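PDB 1UP7: 6-phospho-beta-glucosidase BglT from Thermotoga maritima, which hydrolyses cellobiose 6'-phosphate to glucose 6-phosphate and glucose, using one NAD(+) and one manganese ion per subunit. Local coordinates for residues Val185-Phe197 with Pro329-Arg341. Residues are numbered along the deposited sequence; the frame is centred on the assembly and turned at random.
Sequences VFLKYYGLNHLSF and PDDYVLEIPCYVR. With G6P (6-O-phosphono-alpha-D-glucopyranose), chain J.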
loop_
_atom_site.group_PDB
_atom_site.type_symbol
_atom_site.label_atom_id
_atom_site.label_comp_id
_atom_site.label_asym_id
_atom_site.label_seq_id
_atom_site.Cartn_x
_atom_site.Cartn_y
_atom_site.Cartn_z
ATOM N N VAL A 185 -11.128 30.053 -4.585
ATOM C CA VAL A 185 -10.648 29.141 -5.606
ATOM C C VAL A 185 -10.096 27.884 -4.971
ATOM O O VAL A 185 -9.186 27.945 -4.166
ATOM C CB VAL A 185 -9.511 29.749 -6.466
ATOM C CG1 VAL A 185 -9.138 28.746 -7.563
ATOM C CG2 VAL A 185 -9.931 31.117 -7.048
ATOM N N PHE A 186 -10.617 26.735 -5.377
ATOM C CA PHE A 186 -10.156 25.471 -4.821
ATOM C C PHE A 186 -9.862 24.502 -5.974
ATOM O O PHE A 186 -10.645 24.364 -6.900
ATOM C CB PHE A 186 -11.234 24.973 -3.827
ATOM C CG PHE A 186 -10.899 23.677 -3.146
ATOM C CD1 PHE A 186 -11.238 22.459 -3.736
ATOM C CD2 PHE A 186 -10.273 23.673 -1.901
ATOM C CE1 PHE A 186 -10.924 21.241 -3.108
ATOM C CE2 PHE A 186 -9.954 22.463 -1.267
ATOM C CZ PHE A 186 -10.292 21.241 -1.872
ATOM N N LEU A 187 -8.718 23.851 -5.908
ATOM C CA LEU A 187 -8.178 23.076 -7.016
ATOM C C LEU A 187 -7.978 21.600 -6.682
ATOM O O LEU A 187 -7.601 21.256 -5.558
ATOM C CB LEU A 187 -6.805 23.648 -7.394
ATOM C CG LEU A 187 -6.639 24.846 -8.350
ATOM C CD1 LEU A 187 -7.874 25.662 -8.646
ATOM C CD2 LEU A 187 -5.530 25.721 -7.868
ATOM N N LYS A 188 -8.209 20.725 -7.654
ATOM C CA LYS A 188 -7.519 19.447 -7.624
ATOM C C LYS A 188 -6.199 19.663 -8.359
ATOM O O LYS A 188 -6.161 19.844 -9.581
ATOM C CB LYS A 188 -8.326 18.289 -8.205
ATOM C CG LYS A 188 -7.563 16.980 -8.065
ATOM C CD LYS A 188 -8.373 15.803 -8.534
ATOM C CE LYS A 188 -7.478 14.591 -8.738
ATOM N NZ LYS A 188 -8.340 13.357 -8.821
ATOM N N TYR A 189 -5.128 19.638 -7.574
ATOM C CA TYR A 189 -3.814 20.072 -7.997
ATOM C C TYR A 189 -2.785 19.097 -7.448
ATOM O O TYR A 189 -2.758 18.842 -6.259
ATOM C CB TYR A 189 -3.539 21.448 -7.363
ATOM C CG TYR A 189 -2.199 22.054 -7.725
ATOM C CD1 TYR A 189 -1.000 21.479 -7.282
ATOM C CD2 TYR A 189 -2.131 23.164 -8.550
ATOM C CE1 TYR A 189 0.235 22.004 -7.633
ATOM C CE2 TYR A 189 -0.935 23.716 -8.913
ATOM C CZ TYR A 189 0.253 23.133 -8.467
ATOM O OH TYR A 189 1.445 23.712 -8.855
ATOM N N TYR A 190 -1.902 18.595 -8.293
ATOM C CA TYR A 190 -0.884 17.655 -7.825
ATOM C C TYR A 190 0.254 17.575 -8.816
ATOM O O TYR A 190 0.116 17.913 -9.988
ATOM C CB TYR A 190 -1.470 16.249 -7.597
ATOM C CG TYR A 190 -2.215 15.691 -8.808
ATOM C CD1 TYR A 190 -3.529 16.075 -9.098
ATOM C CD2 TYR A 190 -1.598 14.789 -9.655
ATOM C CE1 TYR A 190 -4.191 15.550 -10.212
ATOM C CE2 TYR A 190 -2.246 14.280 -10.744
ATOM C CZ TYR A 190 -3.538 14.659 -11.027
ATOM O OH TYR A 190 -4.150 14.138 -12.138
ATOM N N GLY A 191 1.365 17.076 -8.327
ATOM C CA GLY A 191 2.538 16.822 -9.128
ATOM C C GLY A 191 3.747 17.172 -8.288
ATOM O O GLY A 191 3.733 17.167 -7.055
ATOM N N LEU A 192 4.820 17.458 -8.989
ATOM C CA LEU A 192 6.031 17.885 -8.350
ATOM C C LEU A 192 6.137 19.381 -8.634
ATOM O O LEU A 192 5.559 19.893 -9.578
ATOM C CB LEU A 192 7.203 17.133 -8.965
ATOM C CG LEU A 192 7.710 15.852 -8.285
ATOM C CD1 LEU A 192 6.715 15.073 -7.429
ATOM C CD2 LEU A 192 8.439 14.968 -9.274
ATOM N N ASN A 193 6.854 20.073 -7.780
ATOM C CA ASN A 193 7.281 21.435 -8.056
ATOM C C ASN A 193 7.832 21.603 -9.479
ATOM O O ASN A 193 8.725 20.873 -9.890
ATOM C CB ASN A 193 8.323 21.812 -7.003
ATOM C CG ASN A 193 8.729 23.274 -7.056
ATOM O OD1 ASN A 193 9.915 23.571 -7.066
ATOM N ND2 ASN A 193 7.757 24.188 -7.080
ATOM N N HIS A 194 7.286 22.542 -10.243
ATOM C CA HIS A 194 7.607 22.670 -11.675
ATOM C C HIS A 194 7.219 21.503 -12.545
ATOM O O HIS A 194 7.747 21.377 -13.652
ATOM C CB HIS A 194 9.104 22.945 -11.873
ATOM C CG HIS A 194 9.538 24.201 -11.206
ATOM N ND1 HIS A 194 10.602 24.260 -10.335
ATOM C CD2 HIS A 194 8.972 25.432 -11.202
ATOM C CE1 HIS A 194 10.707 25.492 -9.867
ATOM N NE2 HIS A 194 9.723 26.218 -10.372
ATOM N N LEU A 195 6.287 20.682 -12.067
ATOM C CA LEU A 195 5.864 19.472 -12.753
ATOM C C LEU A 195 4.499 19.087 -12.188
ATOM O O LEU A 195 4.306 18.020 -11.607
ATOM C CB LEU A 195 6.891 18.381 -12.511
ATOM C CG LEU A 195 6.895 17.214 -13.490
ATOM C CD1 LEU A 195 7.697 17.522 -14.726
ATOM C CD2 LEU A 195 7.398 15.976 -12.813
ATOM N N SER A 196 3.563 20.012 -12.326
ATOM C CA SER A 196 2.293 19.921 -11.652
ATOM C C SER A 196 1.155 20.065 -12.648
ATOM O O SER A 196 1.355 20.566 -13.771
ATOM C CB SER A 196 2.211 21.008 -10.567
ATOM O OG SER A 196 2.260 22.317 -11.147
ATOM N N PHE A 197 -0.022 19.611 -12.211
ATOM C CA PHE A 197 -1.162 19.399 -13.083
ATOM C C PHE A 197 -2.409 19.837 -12.334
ATOM O O PHE A 197 -2.537 19.604 -11.135
ATOM C CB PHE A 197 -1.225 17.927 -13.507
ATOM C CG PHE A 197 0.047 17.437 -14.151
ATOM C CD1 PHE A 197 1.126 16.993 -13.362
ATOM C CD2 PHE A 197 0.188 17.467 -15.537
ATOM C CE1 PHE A 197 2.306 16.573 -13.937
ATOM C CE2 PHE A 197 1.347 17.030 -16.132
ATOM C CZ PHE A 197 2.420 16.579 -15.339
ATOM N N PRO A 329 2.657 6.724 -3.894
ATOM C CA PRO A 329 3.072 6.398 -2.513
ATOM C C PRO A 329 2.946 7.564 -1.523
ATOM O O PRO A 329 3.162 8.712 -1.868
ATOM C CB PRO A 329 4.539 5.962 -2.659
ATOM C CG PRO A 329 4.676 5.536 -4.106
ATOM C CD PRO A 329 3.763 6.525 -4.855
ATOM N N ASP A 330 2.602 7.248 -0.286
ATOM C CA ASP A 330 2.491 8.252 0.763
ATOM C C ASP A 330 3.723 9.136 0.945
ATOM O O ASP A 330 3.603 10.306 1.290
ATOM C CB ASP A 330 2.217 7.596 2.111
ATOM C CG ASP A 330 0.929 6.847 2.143
ATOM O OD1 ASP A 330 0.050 7.128 1.291
ATOM O OD2 ASP A 330 0.725 5.951 3.023
ATOM N N ASP A 331 4.900 8.543 0.785
ATOM C CA ASP A 331 6.156 9.237 1.056
ATOM C C ASP A 331 6.623 10.136 -0.085
ATOM O O ASP A 331 7.600 10.857 0.093
ATOM C CB ASP A 331 7.269 8.230 1.388
ATOM C CG ASP A 331 7.389 7.150 0.325
ATOM O OD1 ASP A 331 7.993 7.371 -0.744
ATOM O OD2 ASP A 331 6.824 6.048 0.437
ATOM N N TYR A 332 5.977 10.105 -1.249
ATOM C CA TYR A 332 6.373 11.058 -2.308
ATOM C C TYR A 332 6.114 12.461 -1.786
ATOM O O TYR A 332 4.979 12.768 -1.374
ATOM C CB TYR A 332 5.567 10.870 -3.590
ATOM C CG TYR A 332 6.057 9.833 -4.599
ATOM C CD1 TYR A 332 6.824 8.712 -4.209
ATOM C CD2 TYR A 332 5.725 9.971 -5.951
ATOM C CE1 TYR A 332 7.252 7.760 -5.157
ATOM C CE2 TYR A 332 6.165 9.034 -6.918
ATOM C CZ TYR A 332 6.906 7.933 -6.505
ATOM O OH TYR A 332 7.266 7.020 -7.442
ATOM N N VAL A 333 7.146 13.309 -1.752
ATOM C CA VAL A 333 6.894 14.749 -1.619
ATOM C C VAL A 333 6.250 15.249 -2.919
ATOM O O VAL A 333 6.794 15.031 -4.019
ATOM C CB VAL A 333 8.182 15.556 -1.306
ATOM C CG1 VAL A 333 7.976 17.038 -1.559
ATOM C CG2 VAL A 333 8.652 15.293 0.160
ATOM N N LEU A 334 5.087 15.876 -2.783
ATOM C CA LEU A 334 4.361 16.448 -3.896
ATOM C C LEU A 334 4.036 17.906 -3.595
ATOM O O LEU A 334 4.128 18.349 -2.450
ATOM C CB LEU A 334 3.040 15.688 -4.111
ATOM C CG LEU A 334 3.171 14.188 -4.370
ATOM C CD1 LEU A 334 1.779 13.551 -4.403
ATOM C CD2 LEU A 334 3.972 13.922 -5.635
ATOM N N GLU A 335 3.638 18.633 -4.631
ATOM C CA GLU A 335 3.077 19.974 -4.470
ATOM C C GLU A 335 1.545 19.832 -4.585
ATOM O O GLU A 335 1.036 19.486 -5.643
ATOM C CB GLU A 335 3.695 20.907 -5.531
ATOM C CG GLU A 335 3.266 22.365 -5.459
ATOM C CD GLU A 335 4.051 23.244 -6.435
ATOM O OE1 GLU A 335 3.624 23.415 -7.601
ATOM O OE2 GLU A 335 5.121 23.754 -6.020
ATOM N N ILE A 336 0.838 20.070 -3.485
ATOM C CA ILE A 336 -0.569 19.664 -3.303
ATOM C C ILE A 336 -1.255 20.619 -2.314
ATOM O O ILE A 336 -0.573 21.239 -1.482
ATOM C CB ILE A 336 -0.680 18.191 -2.770
ATOM C CG1 ILE A 336 0.305 17.964 -1.589
ATOM C CG2 ILE A 336 -0.454 17.165 -3.900
ATOM C CD1 ILE A 336 0.232 16.531 -0.927
ATOM N N PRO A 337 -2.581 20.740 -2.394
ATOM C CA PRO A 337 -3.336 21.587 -1.478
ATOM C C PRO A 337 -3.378 20.996 -0.080
ATOM O O PRO A 337 -3.663 19.804 0.075
ATOM C CB PRO A 337 -4.747 21.565 -2.073
ATOM C CG PRO A 337 -4.559 21.085 -3.503
ATOM C CD PRO A 337 -3.461 20.081 -3.372
ATOM N N CYS A 338 -3.097 21.823 0.928
ATOM C CA CYS A 338 -3.079 21.395 2.328
ATOM C C CYS A 338 -3.876 22.332 3.220
ATOM O O CYS A 338 -4.007 23.519 2.946
ATOM C CB CYS A 338 -1.647 21.295 2.875
ATOM S SG CYS A 338 -0.629 20.154 1.938
ATOM N N TYR A 339 -4.432 21.749 4.273
ATOM C CA TYR A 339 -5.169 22.481 5.276
ATOM C C TYR A 339 -4.123 22.936 6.287
ATOM O O TYR A 339 -3.441 22.131 6.916
ATOM C CB TYR A 339 -6.198 21.573 5.922
ATOM C CG TYR A 339 -6.981 22.190 7.052
ATOM C CD1 TYR A 339 -7.990 23.118 6.803
ATOM C CD2 TYR A 339 -6.751 21.808 8.369
ATOM C CE1 TYR A 339 -8.728 23.655 7.819
ATOM C CE2 TYR A 339 -7.504 22.327 9.411
ATOM C CZ TYR A 339 -8.489 23.258 9.131
ATOM O OH TYR A 339 -9.232 23.794 10.160
ATOM N N VAL A 340 -3.969 24.236 6.408
ATOM C CA VAL A 340 -2.863 24.782 7.175
ATOM C C VAL A 340 -3.449 25.470 8.415
ATOM O O VAL A 340 -4.296 26.374 8.315
ATOM C CB VAL A 340 -1.996 25.751 6.316
ATOM C CG1 VAL A 340 -0.956 26.461 7.167
ATOM C CG2 VAL A 340 -1.312 25.011 5.171
ATOM N N ARG A 341 -3.032 25.008 9.590
ATOM C CA ARG A 341 -3.635 25.507 10.819
ATOM C C ARG A 341 -2.699 25.330 11.991
ATOM O O ARG A 341 -2.215 24.235 12.242
ATOM C CB ARG A 341 -4.936 24.763 11.065
ATOM C CG ARG A 341 -5.626 25.025 12.350
ATOM C CD ARG A 341 -7.002 24.364 12.356
ATOM N NE ARG A 341 -7.670 24.607 13.630
ATOM C CZ ARG A 341 -8.939 24.339 13.894
ATOM N NH1 ARG A 341 -9.735 23.822 12.959
ATOM N NH2 ARG A 341 -9.409 24.615 15.105
HETATM C C1 G6P J . 8.951 31.210 -12.064
HETATM C C2 G6P J . 9.239 29.924 -11.242
HETATM C C3 G6P J . 10.349 30.197 -10.228
HETATM C C4 G6P J . 11.593 30.582 -11.013
HETATM C C5 G6P J . 11.297 31.891 -11.770
HETATM C C6 G6P J . 12.497 32.301 -12.613
HETATM O O1 G6P J . 7.958 31.050 -13.095
HETATM O O2 G6P J . 8.100 29.427 -10.540
HETATM O O3 G6P J . 10.593 29.089 -9.354
HETATM O O4 G6P J . 12.729 30.664 -10.151
HETATM O O5 G6P J . 10.156 31.750 -12.654
HETATM O O6 G6P J . 12.583 33.713 -12.726
HETATM P P G6P J . 13.997 34.432 -13.007
HETATM O O1P G6P J . 13.744 35.915 -12.862
HETATM O O2P G6P J . 14.580 34.189 -14.391
HETATM O O3P G6P J . 14.954 33.952 -11.953
HETATM O O HOH W 1 5.179 24.069 -9.377
#
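The ring of Tyr-189 has the backbone O of Glu-335 at its edge, near the ring plane, and the carbonyl O of Phe-197 over one face, offset toward the rim; the Glu-335 carboxylate is turned 43° from the ring. With CG anti to the backbone N (chi1 -179°), the ring runs beside strand 333-341, and its OH donates to Glu-335 OE1 at 2.5 Å, on the anti side and somewhat out of the carboxylate plane. That hydroxyl also accepts a hydrogen bond from Ser-196 OG. The extended Glu-335 side chain carries its other oxygen, OE2, to Asn-193 ND2 at 2.9 Å, although the placing of that nitrogen is less sure; amide and carboxylate stand 70° apart. The Tyr-189 hydroxyl and, if rightly placed, the Asn-193 amide would probably favour the charged form of this buried carboxylate. A phenylalanine in place of Tyr-189 would probably leave OE1 short of one donor and take this acceptor from Ser-196 OG.

On the backbone, Glu-335 N donates to Gly-191 O at 2.8 Å, nearly straight, and Tyr-190 CA makes a CH...O contact of 3.4 Å with Glu-335 O. Pro-337 CD packs on Tyr-189 O at 3.2 Å, while Leu-192 CD1 meets Leu-334 CD2.

Within the type II turn from Leu-192 to Leu-195, His-194, a manganese-binding residue, has NE2 hydrogen-bonded to G6P O3 at 3.2 Å. Strands from two antiparallel sheets thus meet beside the metal and sugar site of a family 4 glycosidase, where the Glu-335 carboxylate appears to be joined to the turn through Asn-193.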